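Local atomic coordinates of tRNA (cytosine(72)-C(5))-methyltransferase (Pyrococcus horikoshii, PDB entry 5ZVE), a protein that transfers a methyl group from S-adenosyl-L-methionine to carbon 5 of cytosine 72 in several tRNAs, which appears to raise their thermal stability slightly. Residues A[60-65]-A[72-77]; A[91-96]-A[125-130]; A[277-282]-A[292-297]; A[351-356]-A[363-368]. All blocks are in the same frame, centred on the assembly; numbering follows the deposited sequence.

Contact 1: A[60-65]-A[72-77]; sequences KPLRSP and YFVREG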
loop_
_atom_site.group_PDB
_atom_site.type_symbol
_atom_site.label_atom_id
_atom_site.label_comp_id
_atom_site.label_asym_id
_atom_site.label_seq_id
_atom_site.Cartn_x
_atom_site.Cartn_y
_atom_site.Cartn_z
ATOM N N LYS A 60 -14.622 10.332 -11.384
ATOM C CA LYS A 60 -13.927 11.581 -11.690
ATOM C C LYS A 60 -12.409 11.443 -11.551
ATOM O O LYS A 60 -11.801 12.028 -10.654
ATOM C CB LYS A 60 -14.444 12.709 -10.798
ATOM C CG LYS A 60 -15.898 13.072 -11.082
ATOM C CD LYS A 60 -16.410 14.149 -10.142
ATOM C CE LYS A 60 -17.808 14.596 -10.548
ATOM N NZ LYS A 60 -18.351 15.650 -9.648
ATOM N N PRO A 61 -11.788 10.676 -12.453
ATOM C CA PRO A 61 -10.342 10.484 -12.331
ATOM C C PRO A 61 -9.595 11.769 -12.652
ATOM O O PRO A 61 -10.035 12.533 -13.509
ATOM C CB PRO A 61 -10.051 9.399 -13.364
ATOM C CG PRO A 61 -11.066 9.659 -14.435
ATOM C CD PRO A 61 -12.311 10.144 -13.724
ATOM N N LEU A 62 -8.494 12.015 -11.955
ATOM C CA LEU A 62 -7.661 13.170 -12.251
ATOM C C LEU A 62 -6.263 12.708 -12.641
ATOM O O LEU A 62 -5.786 11.681 -12.154
ATOM C CB LEU A 62 -7.607 14.117 -11.052
ATOM C CG LEU A 62 -8.952 14.637 -10.552
ATOM C CD1 LEU A 62 -8.765 15.492 -9.317
ATOM C CD2 LEU A 62 -9.637 15.435 -11.655
ATOM N N ARG A 63 -5.609 13.473 -13.512
ATOM C CA ARG A 63 -4.306 13.084 -14.051
ATOM C C ARG A 63 -3.147 13.552 -13.171
ATOM O O ARG A 63 -3.189 14.631 -12.588
ATOM C CB ARG A 63 -4.134 13.641 -15.467
ATOM C CG ARG A 63 -4.864 12.846 -16.543
ATOM C CD ARG A 63 -4.924 13.615 -17.850
ATOM N NE ARG A 63 -5.876 14.710 -17.757
ATOM C CZ ARG A 63 -7.044 14.750 -18.383
ATOM N NH1 ARG A 63 -7.411 13.768 -19.191
ATOM N NH2 ARG A 63 -7.836 15.793 -18.214
ATOM N N SER A 64 -2.099 12.744 -13.080
ATOM C CA SER A 64 -0.888 13.193 -12.415
ATOM C C SER A 64 0.037 13.847 -13.438
ATOM O O SER A 64 0.250 13.305 -14.521
ATOM C CB SER A 64 -0.188 12.031 -11.706
ATOM O OG SER A 64 1.164 12.346 -11.417
ATOM N N PRO A 65 0.567 15.035 -13.106
ATOM C CA PRO A 65 1.531 15.731 -13.963
ATOM C C PRO A 65 2.953 15.183 -13.820
ATOM O O PRO A 65 3.842 15.587 -14.567
ATOM C CB PRO A 65 1.443 17.179 -13.475
ATOM C CG PRO A 65 1.073 17.056 -12.033
ATOM C CD PRO A 65 0.187 15.840 -11.929
ATOM N N TYR A 72 -5.718 9.624 -10.190
ATOM C CA TYR A 72 -6.171 9.554 -8.811
ATOM C C TYR A 72 -7.590 10.076 -8.636
ATOM O O TYR A 72 -8.091 10.860 -9.445
ATOM C CB TYR A 72 -5.198 10.305 -7.884
ATOM C CG TYR A 72 -5.183 11.806 -8.051
ATOM C CD1 TYR A 72 -6.062 12.609 -7.334
ATOM C CD2 TYR A 72 -4.282 12.424 -8.916
ATOM C CE1 TYR A 72 -6.055 13.982 -7.479
ATOM C CE2 TYR A 72 -4.270 13.801 -9.069
ATOM C CZ TYR A 72 -5.160 14.573 -8.348
ATOM O OH TYR A 72 -5.164 15.942 -8.486
ATOM N N PHE A 73 -8.235 9.609 -7.576
ATOM C CA PHE A 73 -9.577 10.045 -7.238
ATOM C C PHE A 73 -9.534 10.801 -5.926
ATOM O O PHE A 73 -8.808 10.422 -5.005
ATOM C CB PHE A 73 -10.533 8.855 -7.138
ATOM C CG PHE A 73 -10.561 7.993 -8.368
ATOM C CD1 PHE A 73 -9.624 6.991 -8.555
ATOM C CD2 PHE A 73 -11.528 8.192 -9.344
ATOM C CE1 PHE A 73 -9.650 6.201 -9.689
ATOM C CE2 PHE A 73 -11.561 7.406 -10.478
ATOM C CZ PHE A 73 -10.619 6.410 -10.654
ATOM N N VAL A 74 -10.284 11.889 -5.849
ATOM C CA VAL A 74 -10.295 12.683 -4.635
ATOM C C VAL A 74 -11.214 12.015 -3.617
ATOM O O VAL A 74 -12.335 11.609 -3.936
ATOM C CB VAL A 74 -10.748 14.131 -4.902
ATOM C CG1 VAL A 74 -10.801 14.915 -3.603
ATOM C CG2 VAL A 74 -9.795 14.808 -5.884
ATOM N N ARG A 75 -10.734 11.924 -2.386
ATOM C CA ARG A 75 -11.467 11.282 -1.306
ATOM C C ARG A 75 -12.599 12.173 -0.797
ATOM O O ARG A 75 -12.490 13.396 -0.815
ATOM C CB ARG A 75 -10.495 10.930 -0.178
ATOM C CG ARG A 75 -11.135 10.405 1.085
ATOM C CD ARG A 75 -10.966 11.418 2.198
ATOM N NE ARG A 75 -9.829 11.116 3.049
ATOM C CZ ARG A 75 -9.287 11.972 3.910
ATOM N NH1 ARG A 75 -9.765 13.203 4.020
ATOM N NH2 ARG A 75 -8.261 11.592 4.661
ATOM N N GLU A 76 -13.688 11.554 -0.353
ATOM C CA GLU A 76 -14.804 12.284 0.236
ATOM C C GLU A 76 -14.858 12.037 1.742
ATOM O O GLU A 76 -14.674 10.911 2.202
ATOM C CB GLU A 76 -16.122 11.864 -0.420
ATOM C CG GLU A 76 -16.191 12.194 -1.908
ATOM C CD GLU A 76 -17.436 11.639 -2.581
ATOM O OE1 GLU A 76 -18.245 10.980 -1.899
ATOM O OE2 GLU A 76 -17.594 11.854 -3.802
ATOM N N GLY A 77 -15.091 13.097 2.509
ATOM C CA GLY A 77 -15.194 12.988 3.955
ATOM C C GLY A 77 -14.229 13.904 4.691
ATOM O O GLY A 77 -13.388 14.558 4.064
HETATM O O HOH W 1 -11.833 12.768 -7.957
#

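Contact 2: A[91-96]-A[125-130]; sequences VVANKY and VQIRDP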
loop_
_atom_site.group_PDB
_atom_site.type_symbol
_atom_site.label_atom_id
_atom_site.label_comp_id
_atom_site.label_asym_id
_atom_site.label_seq_id
_atom_site.Cartn_x
_atom_site.Cartn_y
_atom_site.Cartn_z
ATOM N N VAL A 91 -24.391 -1.807 15.095
ATOM C CA VAL A 91 -23.850 -3.009 14.475
ATOM C C VAL A 91 -22.335 -3.004 14.655
ATOM O O VAL A 91 -21.667 -2.025 14.324
ATOM C CB VAL A 91 -24.185 -3.111 12.974
ATOM C CG1 VAL A 91 -23.554 -4.361 12.381
ATOM C CG2 VAL A 91 -25.687 -3.125 12.756
ATOM N N VAL A 92 -21.797 -4.090 15.198
ATOM C CA VAL A 92 -20.358 -4.206 15.379
ATOM C C VAL A 92 -19.758 -5.018 14.239
ATOM O O VAL A 92 -20.082 -6.192 14.066
ATOM C CB VAL A 92 -20.000 -4.860 16.723
ATOM C CG1 VAL A 92 -18.495 -4.804 16.951
ATOM C CG2 VAL A 92 -20.737 -4.174 17.864
ATOM N N ALA A 93 -18.891 -4.379 13.457
ATOM C CA ALA A 93 -18.195 -5.048 12.366
ATOM C C ALA A 93 -16.858 -5.552 12.870
ATOM O O ALA A 93 -16.254 -4.929 13.738
ATOM C CB ALA A 93 -18.003 -4.100 11.185
ATOM N N ASN A 94 -16.395 -6.683 12.351
ATOM C CA ASN A 94 -15.067 -7.147 12.720
ATOM C C ASN A 94 -14.005 -6.213 12.147
ATOM O O ASN A 94 -14.305 -5.357 11.312
ATOM C CB ASN A 94 -14.835 -8.604 12.282
ATOM C CG ASN A 94 -14.763 -8.787 10.768
ATOM O OD1 ASN A 94 -14.052 -8.071 10.061
ATOM N ND2 ASN A 94 -15.491 -9.779 10.270
ATOM N N LYS A 95 -12.774 -6.387 12.613
ATOM C CA LYS A 95 -11.663 -5.492 12.311
ATOM C C LYS A 95 -11.513 -5.208 10.814
ATOM O O LYS A 95 -11.272 -4.072 10.404
ATOM C CB LYS A 95 -10.367 -6.092 12.869
ATOM C CG LYS A 95 -9.108 -5.341 12.506
ATOM C CD LYS A 95 -7.919 -5.837 13.325
ATOM C CE LYS A 95 -7.119 -6.882 12.569
ATOM N NZ LYS A 95 -6.606 -6.342 11.275
ATOM N N TYR A 96 -11.669 -6.244 10.000
ATOM C CA TYR A 96 -11.444 -6.119 8.568
ATOM C C TYR A 96 -12.620 -5.444 7.862
ATOM O O TYR A 96 -12.425 -4.604 6.985
ATOM C CB TYR A 96 -11.175 -7.494 7.957
ATOM C CG TYR A 96 -9.993 -8.194 8.586
ATOM C CD1 TYR A 96 -8.697 -7.922 8.165
ATOM C CD2 TYR A 96 -10.169 -9.122 9.606
ATOM C CE1 TYR A 96 -7.611 -8.556 8.740
ATOM C CE2 TYR A 96 -9.086 -9.761 10.185
ATOM C CZ TYR A 96 -7.812 -9.473 9.748
ATOM O OH TYR A 96 -6.732 -10.105 10.319
ATOM N N VAL A 125 -28.930 2.342 11.246
ATOM C CA VAL A 125 -27.990 1.806 12.227
ATOM C C VAL A 125 -26.630 2.481 12.129
ATOM O O VAL A 125 -26.271 3.058 11.099
ATOM C CB VAL A 125 -27.785 0.274 12.070
ATOM C CG1 VAL A 125 -29.115 -0.471 12.054
ATOM C CG2 VAL A 125 -26.970 -0.036 10.826
ATOM N N GLN A 126 -25.869 2.400 13.215
ATOM C CA GLN A 126 -24.504 2.888 13.208
ATOM C C GLN A 126 -23.565 1.695 13.265
ATOM O O GLN A 126 -23.865 0.691 13.911
ATOM C CB GLN A 126 -24.251 3.846 14.375
ATOM C CG GLN A 126 -24.313 3.197 15.753
ATOM C CD GLN A 126 -23.941 4.162 16.854
ATOM O OE1 GLN A 126 -22.804 4.626 16.928
ATOM N NE2 GLN A 126 -24.901 4.478 17.718
ATOM N N ILE A 127 -22.452 1.792 12.549
ATOM C CA ILE A 127 -21.498 0.700 12.484
ATOM C C ILE A 127 -20.216 1.066 13.219
ATOM O O ILE A 127 -19.583 2.085 12.932
ATOM C CB ILE A 127 -21.159 0.322 11.037
ATOM C CG1 ILE A 127 -22.435 -0.042 10.274
ATOM C CG2 ILE A 127 -20.159 -0.829 11.005
ATOM C CD1 ILE A 127 -22.229 -0.192 8.790
ATOM N N ARG A 128 -19.844 0.222 14.172
ATOM C CA ARG A 128 -18.618 0.417 14.927
ATOM C C ARG A 128 -17.699 -0.788 14.824
ATOM O O ARG A 128 -18.160 -1.917 14.654
ATOM C CB ARG A 128 -18.939 0.714 16.389
ATOM C CG ARG A 128 -19.190 2.186 16.636
ATOM C CD ARG A 128 -19.840 2.409 17.969
ATOM N NE ARG A 128 -20.570 3.673 18.019
ATOM C CZ ARG A 128 -20.036 4.822 18.414
ATOM N NH1 ARG A 128 -18.768 4.865 18.797
ATOM N NH2 ARG A 128 -20.770 5.926 18.439
ATOM N N ASP A 129 -16.398 -0.537 14.910
ATOM C CA ASP A 129 -15.414 -1.611 14.931
ATOM C C ASP A 129 -15.408 -2.232 16.332
ATOM O O ASP A 129 -16.093 -1.713 17.221
ATOM C CB ASP A 129 -14.038 -1.075 14.487
ATOM C CG ASP A 129 -13.263 -0.359 15.589
ATOM O OD1 ASP A 129 -13.810 -0.040 16.667
ATOM O OD2 ASP A 129 -12.070 -0.087 15.340
ATOM N N PRO A 130 -14.654 -3.337 16.540
ATOM C CA PRO A 130 -14.748 -3.996 17.852
ATOM C C PRO A 130 -14.296 -3.130 19.034
ATOM O O PRO A 130 -14.577 -3.484 20.174
ATOM C CB PRO A 130 -13.826 -5.210 17.698
ATOM C CG PRO A 130 -13.815 -5.491 16.239
ATOM C CD PRO A 130 -13.864 -4.144 15.587
#

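Contact 3: A[277-282]-A[292-297]; sequences TALGVR and KHIEAT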
loop_
_atom_site.group_PDB
_atom_site.type_symbol
_atom_site.label_atom_id
_atom_site.label_comp_id
_atom_site.label_asym_id
_atom_site.label_seq_id
_atom_site.Cartn_x
_atom_site.Cartn_y
_atom_site.Cartn_z
ATOM N N THR A 277 7.300 -3.044 9.012
ATOM C CA THR A 277 6.308 -2.848 10.065
ATOM C C THR A 277 5.041 -2.148 9.552
ATOM O O THR A 277 4.022 -2.110 10.247
ATOM C CB THR A 277 6.911 -2.045 11.238
ATOM O OG1 THR A 277 7.567 -0.876 10.733
ATOM C CG2 THR A 277 7.937 -2.890 11.984
ATOM N N ALA A 278 5.120 -1.601 8.338
ATOM C CA ALA A 278 3.978 -0.975 7.663
ATOM C C ALA A 278 3.372 0.173 8.465
ATOM O O ALA A 278 2.164 0.398 8.424
ATOM C CB ALA A 278 2.910 -2.016 7.350
ATOM N N LEU A 279 4.217 0.910 9.178
ATOM C CA LEU A 279 3.760 2.014 10.015
ATOM C C LEU A 279 3.138 3.145 9.198
ATOM O O LEU A 279 2.433 3.994 9.740
ATOM C CB LEU A 279 4.922 2.550 10.859
ATOM C CG LEU A 279 5.537 1.555 11.857
ATOM C CD1 LEU A 279 6.776 2.135 12.527
ATOM C CD2 LEU A 279 4.513 1.119 12.908
ATOM N N GLY A 280 3.398 3.154 7.895
ATOM C CA GLY A 280 2.930 4.228 7.036
ATOM C C GLY A 280 1.613 3.974 6.322
ATOM O O GLY A 280 1.091 4.862 5.652
ATOM N N VAL A 281 1.065 2.769 6.459
ATOM C CA VAL A 281 -0.104 2.405 5.673
ATOM C C VAL A 281 -1.363 3.083 6.203
ATOM O O VAL A 281 -1.498 3.343 7.398
ATOM C CB VAL A 281 -0.317 0.872 5.623
ATOM C CG1 VAL A 281 0.942 0.173 5.140
ATOM C CG2 VAL A 281 -0.754 0.339 6.964
ATOM N N ARG A 282 -2.268 3.397 5.287
ATOM C CA ARG A 282 -3.496 4.100 5.623
ATOM C C ARG A 282 -4.691 3.336 5.057
ATOM O O ARG A 282 -4.572 2.679 4.024
ATOM C CB ARG A 282 -3.448 5.535 5.089
ATOM C CG ARG A 282 -2.274 6.342 5.630
ATOM C CD ARG A 282 -2.152 7.686 4.936
ATOM N NE ARG A 282 -3.205 8.602 5.353
ATOM C CZ ARG A 282 -3.431 9.786 4.795
ATOM N NH1 ARG A 282 -2.676 10.203 3.787
ATOM N NH2 ARG A 282 -4.413 10.552 5.243
ATOM N N LYS A 292 9.525 -3.090 19.581
ATOM C CA LYS A 292 10.107 -4.422 19.436
ATOM C C LYS A 292 10.018 -4.929 17.992
ATOM O O LYS A 292 10.913 -5.627 17.516
ATOM C CB LYS A 292 9.427 -5.407 20.391
ATOM C CG LYS A 292 7.907 -5.330 20.372
ATOM C CD LYS A 292 7.281 -6.514 21.091
ATOM C CE LYS A 292 5.778 -6.546 20.896
ATOM N NZ LYS A 292 5.190 -7.842 21.336
ATOM N N HIS A 293 8.940 -4.565 17.299
ATOM C CA HIS A 293 8.747 -4.969 15.907
ATOM C C HIS A 293 9.671 -4.228 14.945
ATOM O O HIS A 293 10.093 -4.781 13.933
ATOM C CB HIS A 293 7.297 -4.749 15.478
ATOM C CG HIS A 293 6.308 -5.570 16.241
ATOM N ND1 HIS A 293 5.399 -5.017 17.116
ATOM C CD2 HIS A 293 6.083 -6.906 16.259
ATOM C CE1 HIS A 293 4.655 -5.976 17.639
ATOM N NE2 HIS A 293 5.050 -7.130 17.134
ATOM N N ILE A 294 9.977 -2.977 15.261
ATOM C CA ILE A 294 10.840 -2.168 14.415
ATOM C C ILE A 294 12.247 -2.743 14.377
ATOM O O ILE A 294 12.820 -2.938 13.305
ATOM C CB ILE A 294 10.890 -0.707 14.902
ATOM C CG1 ILE A 294 9.516 -0.049 14.736
ATOM C CG2 ILE A 294 11.937 0.074 14.131
ATOM C CD1 ILE A 294 9.436 1.356 15.294
ATOM N N GLU A 295 12.788 -3.036 15.554
ATOM C CA GLU A 295 14.126 -3.604 15.659
ATOM C C GLU A 295 14.200 -4.974 14.993
ATOM O O GLU A 295 15.090 -5.232 14.188
ATOM C CB GLU A 295 14.549 -3.706 17.124
ATOM C CG GLU A 295 15.956 -4.239 17.324
ATOM C CD GLU A 295 16.273 -4.512 18.781
ATOM O OE1 GLU A 295 15.354 -4.403 19.624
ATOM O OE2 GLU A 295 17.441 -4.839 19.082
ATOM N N ALA A 296 13.249 -5.843 15.315
ATOM C CA ALA A 296 13.239 -7.190 14.757
ATOM C C ALA A 296 13.124 -7.162 13.237
ATOM O O ALA A 296 13.854 -7.861 12.543
ATOM C CB ALA A 296 12.105 -8.004 15.357
ATOM N N THR A 297 12.203 -6.350 12.726
ATOM C CA THR A 297 11.966 -6.283 11.287
ATOM C C THR A 297 13.136 -5.639 10.545
ATOM O O THR A 297 13.488 -6.071 9.449
ATOM C CB THR A 297 10.678 -5.511 10.976
ATOM O OG1 THR A 297 9.586 -6.111 11.685
ATOM C CG2 THR A 297 10.383 -5.529 9.484
#

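Contact 4: A[351-356]-A[363-368]; sequences IGSPGI and RFYPHK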
loop_
_atom_site.group_PDB
_atom_site.type_symbol
_atom_site.label_atom_id
_atom_site.label_comp_id
_atom_site.label_asym_id
_atom_site.label_seq_id
_atom_site.Cartn_x
_atom_site.Cartn_y
_atom_site.Cartn_z
ATOM N N ILE A 351 9.572 14.026 -5.592
ATOM C CA ILE A 351 8.477 14.914 -5.239
ATOM C C ILE A 351 8.102 14.761 -3.770
ATOM O O ILE A 351 7.190 15.420 -3.282
ATOM C CB ILE A 351 7.240 14.654 -6.122
ATOM C CG1 ILE A 351 6.791 13.196 -6.008
ATOM C CG2 ILE A 351 7.537 15.024 -7.573
ATOM C CD1 ILE A 351 5.762 12.780 -7.045
ATOM N N GLY A 352 8.822 13.900 -3.060
ATOM C CA GLY A 352 8.564 13.700 -1.647
ATOM C C GLY A 352 9.399 14.626 -0.792
ATOM O O GLY A 352 9.628 15.779 -1.156
ATOM N N SER A 353 9.859 14.115 0.344
ATOM C CA SER A 353 10.715 14.865 1.256
ATOM C C SER A 353 12.091 14.223 1.348
ATOM O O SER A 353 12.255 13.049 1.010
ATOM C CB SER A 353 10.091 14.940 2.654
ATOM O OG SER A 353 8.930 15.749 2.659
ATOM N N PRO A 354 13.093 14.995 1.793
ATOM C CA PRO A 354 14.388 14.387 2.115
ATOM C C PRO A 354 14.269 13.393 3.264
ATOM O O PRO A 354 13.312 13.458 4.035
ATOM C CB PRO A 354 15.263 15.585 2.518
ATOM C CG PRO A 354 14.319 16.738 2.710
ATOM C CD PRO A 354 13.135 16.468 1.843
ATOM N N GLY A 355 15.231 12.483 3.374
ATOM C CA GLY A 355 15.251 11.530 4.467
ATOM C C GLY A 355 15.723 12.189 5.747
ATOM O O GLY A 355 16.055 13.373 5.755
ATOM N N ILE A 356 15.754 11.425 6.834
ATOM C CA ILE A 356 16.214 11.947 8.113
ATOM C C ILE A 356 17.739 12.027 8.157
ATOM O O ILE A 356 18.416 11.002 8.231
ATOM C CB ILE A 356 15.726 11.079 9.288
ATOM C CG1 ILE A 356 14.250 10.700 9.111
ATOM C CG2 ILE A 356 15.969 11.794 10.604
ATOM C CD1 ILE A 356 13.292 11.842 9.322
ATOM N N ARG A 363 11.466 10.413 1.109
ATOM C CA ARG A 363 10.408 10.026 2.033
ATOM C C ARG A 363 9.079 10.650 1.648
ATOM O O ARG A 363 9.029 11.757 1.118
ATOM C CB ARG A 363 10.756 10.422 3.468
ATOM C CG ARG A 363 11.430 9.323 4.283
ATOM C CD ARG A 363 11.756 9.819 5.676
ATOM N NE ARG A 363 12.285 8.772 6.543
ATOM C CZ ARG A 363 11.553 8.099 7.427
ATOM N NH1 ARG A 363 10.254 8.356 7.551
ATOM N NH2 ARG A 363 12.116 7.167 8.184
ATOM N N PHE A 364 8.005 9.922 1.929
ATOM C CA PHE A 364 6.658 10.430 1.762
ATOM C C PHE A 364 5.954 10.456 3.111
ATOM O O PHE A 364 6.094 9.533 3.915
ATOM C CB PHE A 364 5.874 9.585 0.757
ATOM C CG PHE A 364 6.353 9.727 -0.664
ATOM C CD1 PHE A 364 7.355 8.910 -1.160
ATOM C CD2 PHE A 364 5.793 10.678 -1.503
ATOM C CE1 PHE A 364 7.795 9.041 -2.468
ATOM C CE2 PHE A 364 6.225 10.815 -2.815
ATOM C CZ PHE A 364 7.229 9.994 -3.298
ATOM N N TYR A 365 5.232 11.541 3.364
ATOM C CA TYR A 365 4.484 11.714 4.600
ATOM C C TYR A 365 3.018 11.953 4.281
ATOM O O TYR A 365 2.706 12.624 3.298
ATOM C CB TYR A 365 5.038 12.882 5.411
ATOM C CG TYR A 365 6.445 12.674 5.920
ATOM C CD1 TYR A 365 6.680 11.944 7.076
ATOM C CD2 TYR A 365 7.535 13.216 5.249
ATOM C CE1 TYR A 365 7.966 11.755 7.553
ATOM C CE2 TYR A 365 8.827 13.033 5.718
ATOM C CZ TYR A 365 9.033 12.301 6.871
ATOM O OH TYR A 365 10.307 12.110 7.352
ATOM N N PRO A 366 2.110 11.411 5.112
ATOM C CA PRO A 366 0.673 11.567 4.850
ATOM C C PRO A 366 0.188 13.018 4.904
ATOM O O PRO A 366 -0.673 13.402 4.113
ATOM C CB PRO A 366 0.018 10.730 5.962
ATOM C CG PRO A 366 1.042 10.648 7.041
ATOM C CD PRO A 366 2.372 10.632 6.333
ATOM N N HIS A 367 0.731 13.812 5.820
ATOM C CA HIS A 367 0.275 15.189 5.986
ATOM C C HIS A 367 0.892 16.127 4.955
ATOM O O HIS A 367 0.339 17.181 4.664
ATOM C CB HIS A 367 0.573 15.684 7.406
ATOM C CG HIS A 367 2.032 15.790 7.726
ATOM N ND1 HIS A 367 2.902 14.728 7.609
ATOM C CD2 HIS A 367 2.769 16.832 8.178
ATOM C CE1 HIS A 367 4.116 15.115 7.961
ATOM N NE2 HIS A 367 4.063 16.386 8.313
ATOM N N LYS A 368 2.040 15.751 4.404
ATOM C CA LYS A 368 2.691 16.584 3.394
ATOM C C LYS A 368 2.317 16.211 1.959
ATOM O O LYS A 368 2.158 17.088 1.116
ATOM C CB LYS A 368 4.215 16.527 3.554
ATOM C CG LYS A 368 4.738 17.123 4.850
ATOM C CD LYS A 368 6.262 17.113 4.885
ATOM C CE LYS A 368 6.798 17.871 6.093
ATOM N NZ LYS A 368 8.279 17.756 6.211
HETATM O O HOH W 2 11.897 14.106 6.525
#

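Contact 1: A[60-65]-A[72-77]
L62 lies over one face of the Y72 ring, the main side-chain overlap between residues 60-65 and 72-77. L62 CB stands 3.9 Å from the ring centroid of Y72, 18° off the normal and displaced toward the rim, a CH-pi contact. Further out, CD1 of L62 touches CE1 of Y72 at 3.6 Å and, at the same distance, CG2 of V74, so one leucine methyl joins two side chains of the other strand. The tyrosine CG sits between its own backbone N and carbonyl carbon (chi1 69°), the crowded position, which carries the ring back against the leucine. In the backbone, L62 and Y72 form an antiparallel hydrogen-bonded pair: L62 N to Y72 O and Y72 N to L62 O are both 2.8 Å, each in the carbonyl plane. F73 has its CE2 against P61 CB at 3.8 Å, and both side chains also touch L54 of helix 47-56. Past the pair, a water donates a hydrogen bond to K60 O and accepts one from V74 N, bridging the two segments where direct bonding has ended. With an alanine at Y72, L62 would probably lose the flat surface it rests on and H35 its stacking partner. This hairpin forms one border of the antiparallel sheet in the ferredoxin-like domain. R63 directs its charge to E48, outside the pair, so cohesion here rests on backbone bonds, one water and aliphatic-aromatic packing, and is probably little affected by changes in ionisation.

Contact 2: A[91-96]-A[125-130]
Residues V91 to A93 and V125 to R128 meet as a parallel pair of strands inside the PUA domain, their short axes inclined by 28°. V91 straddles I127: its N donates to Q126 O at 2.8 Å, almost straight at 174°, while its O accepts from R128 N at 2.9 Å. A93 N then continues the pattern with R128 O at 2.8 Å, and V92 CA brings a C-H toward that same oxygen. On the side of V91 and I127 the packing is entirely aliphatic. CG2 of V91 meets CG2 of V125 at 3.9 Å, and CB of A93 meets CG2 of I127 at the same separation; this isoleucine methyl, placed opposite its backbone N, leans toward the alanine. L107 packs on V91, A93 and I127, and V101 of helix 95-101 on I127. In the mixed sheet of the PUA domain, this is the one parallel pairing, set between strands that otherwise run antiparallel. On the side of V92 and R128 a polar group joins the valine: R128 grips a single atom, Q126 OE1, side-on, with NE at 2.7 Å and NH2 at 2.8 Å. NH2 lies in the amide carbonyl plane, whereas NE approaches from 48° above it. Q126 NE2 goes on to L88 O and R128 NH1 to G132 O, which should restrain both flat groups against rotation. Beyond the strands, P130 presses its CD to within 3.1 Å of A93 O as the two segments leave the sheet. N94 N-caps helix 95-101, OD1 accepting from A97 N and weakly from Y96 N, while D129 OD2 reaches W286 of the methyltransferase part.

Contact 3: A[277-282]-A[292-297]
The carbonyl oxygen of H293, on which the methyl of T277 rests, is gripped by both donors of T297: its backbone N at 2.9 Å and its OG1 at 2.7 Å, arriving from opposite faces of the carbonyl plane. CG2 of T277 settles beside this knot, 3.5 Å from H293 O and 3.6 Å from T297 OG1, and so covers a polar bond of the helix with carbon. The T277 hydroxyl lies between the backbone N and carbonyl carbon (chi1 49°), which leaves CG2 facing the helix while OG1 is hydrogen-bonded to E329 and T324. Two residues on, L279 sends CD1 to CD1 of I294 at 3.9 Å, the two side chains crossing at about a right angle. L279 belongs to a type I turn, A278 to V281, in which the chain bends away from the helix. The loop follows strand 267-273, whose D273 binds S-adenosyl-L-methionine, and helix 291-310 carries another cofactor-binding residue, Y300. With the side chain of the predicted nucleophile C323 about 8 Å from that of T277, the arrangement is that of the strand-loop-helix passage bordering the active site in Rossmann-like RsmB/NOP methyltransferases.

Contact 4: A[351-356]-A[363-368]
The F364 ring has G352 CA over one face, 4.2 Å from its centroid and 24° off the normal, and CG1 of I351 near its plane at the edge. The neighbouring Y365 ring is approached at its edge instead: S353 CB lies in plane, 3.8 Å from CE2. A third flat group, the guanidinium of R363, has I356 spread over one face, with CG1 of the isoleucine 3.8 Å from NE. E331 OE2 forms a salt bridge with that NE and also accepts from the backbone N of I356, while NH2 of R363 reaches L325 O, so the orientation of the charged group is set beside its aliphatic cover. The backbones join as an antiparallel hydrogen-bonded pair, S353 N to R363 O at 2.6 Å and R363 N to S353 O at 2.8 Å. Just before it, G352 passes so near R363 O that a CB would collide with the oxygen. Y365 has CG opposite the carbonyl carbon (chi1 -65°), and its ring runs beside S353 until OH meets CD1 of I356. From OH a water at 2.7 Å leads on to P354 O, 2.9 Å from that water. A phenylalanine in place of Y365 would probably leave this water without one of its two partners and I356 CD1 without its contact to the hydroxyl. The hairpin joins the sheet through strand 361-364, where F364 packs on F374 and I376 of strand 374-381; beyond it, Y365 occupies the N-cap position of helix 366-369, whose P366 and H367 lie against helix 19-29.

In the fold
From the N terminus, contact 1 closes a short hairpin in the ferredoxin-like domain. Contact 2 then closes a longer excursion within the PUA domain, pairing segments separated by 28 residues. Contacts 3 and 4 follow in the methyltransferase domain, the first folding a loop onto the helix after it, the second closing another hairpin. All four lie in series, none nested or crossed. Domains nevertheless meet in space: R75 of contact 1 and R282 of contact 3 come together around E31 and E34, each arginine forming a salt bridge there. R282 also packs NH1 on P366 CB of contact 4 at 3.5 Å. Contact 2 stands apart, its centre at least 26 Å from the others.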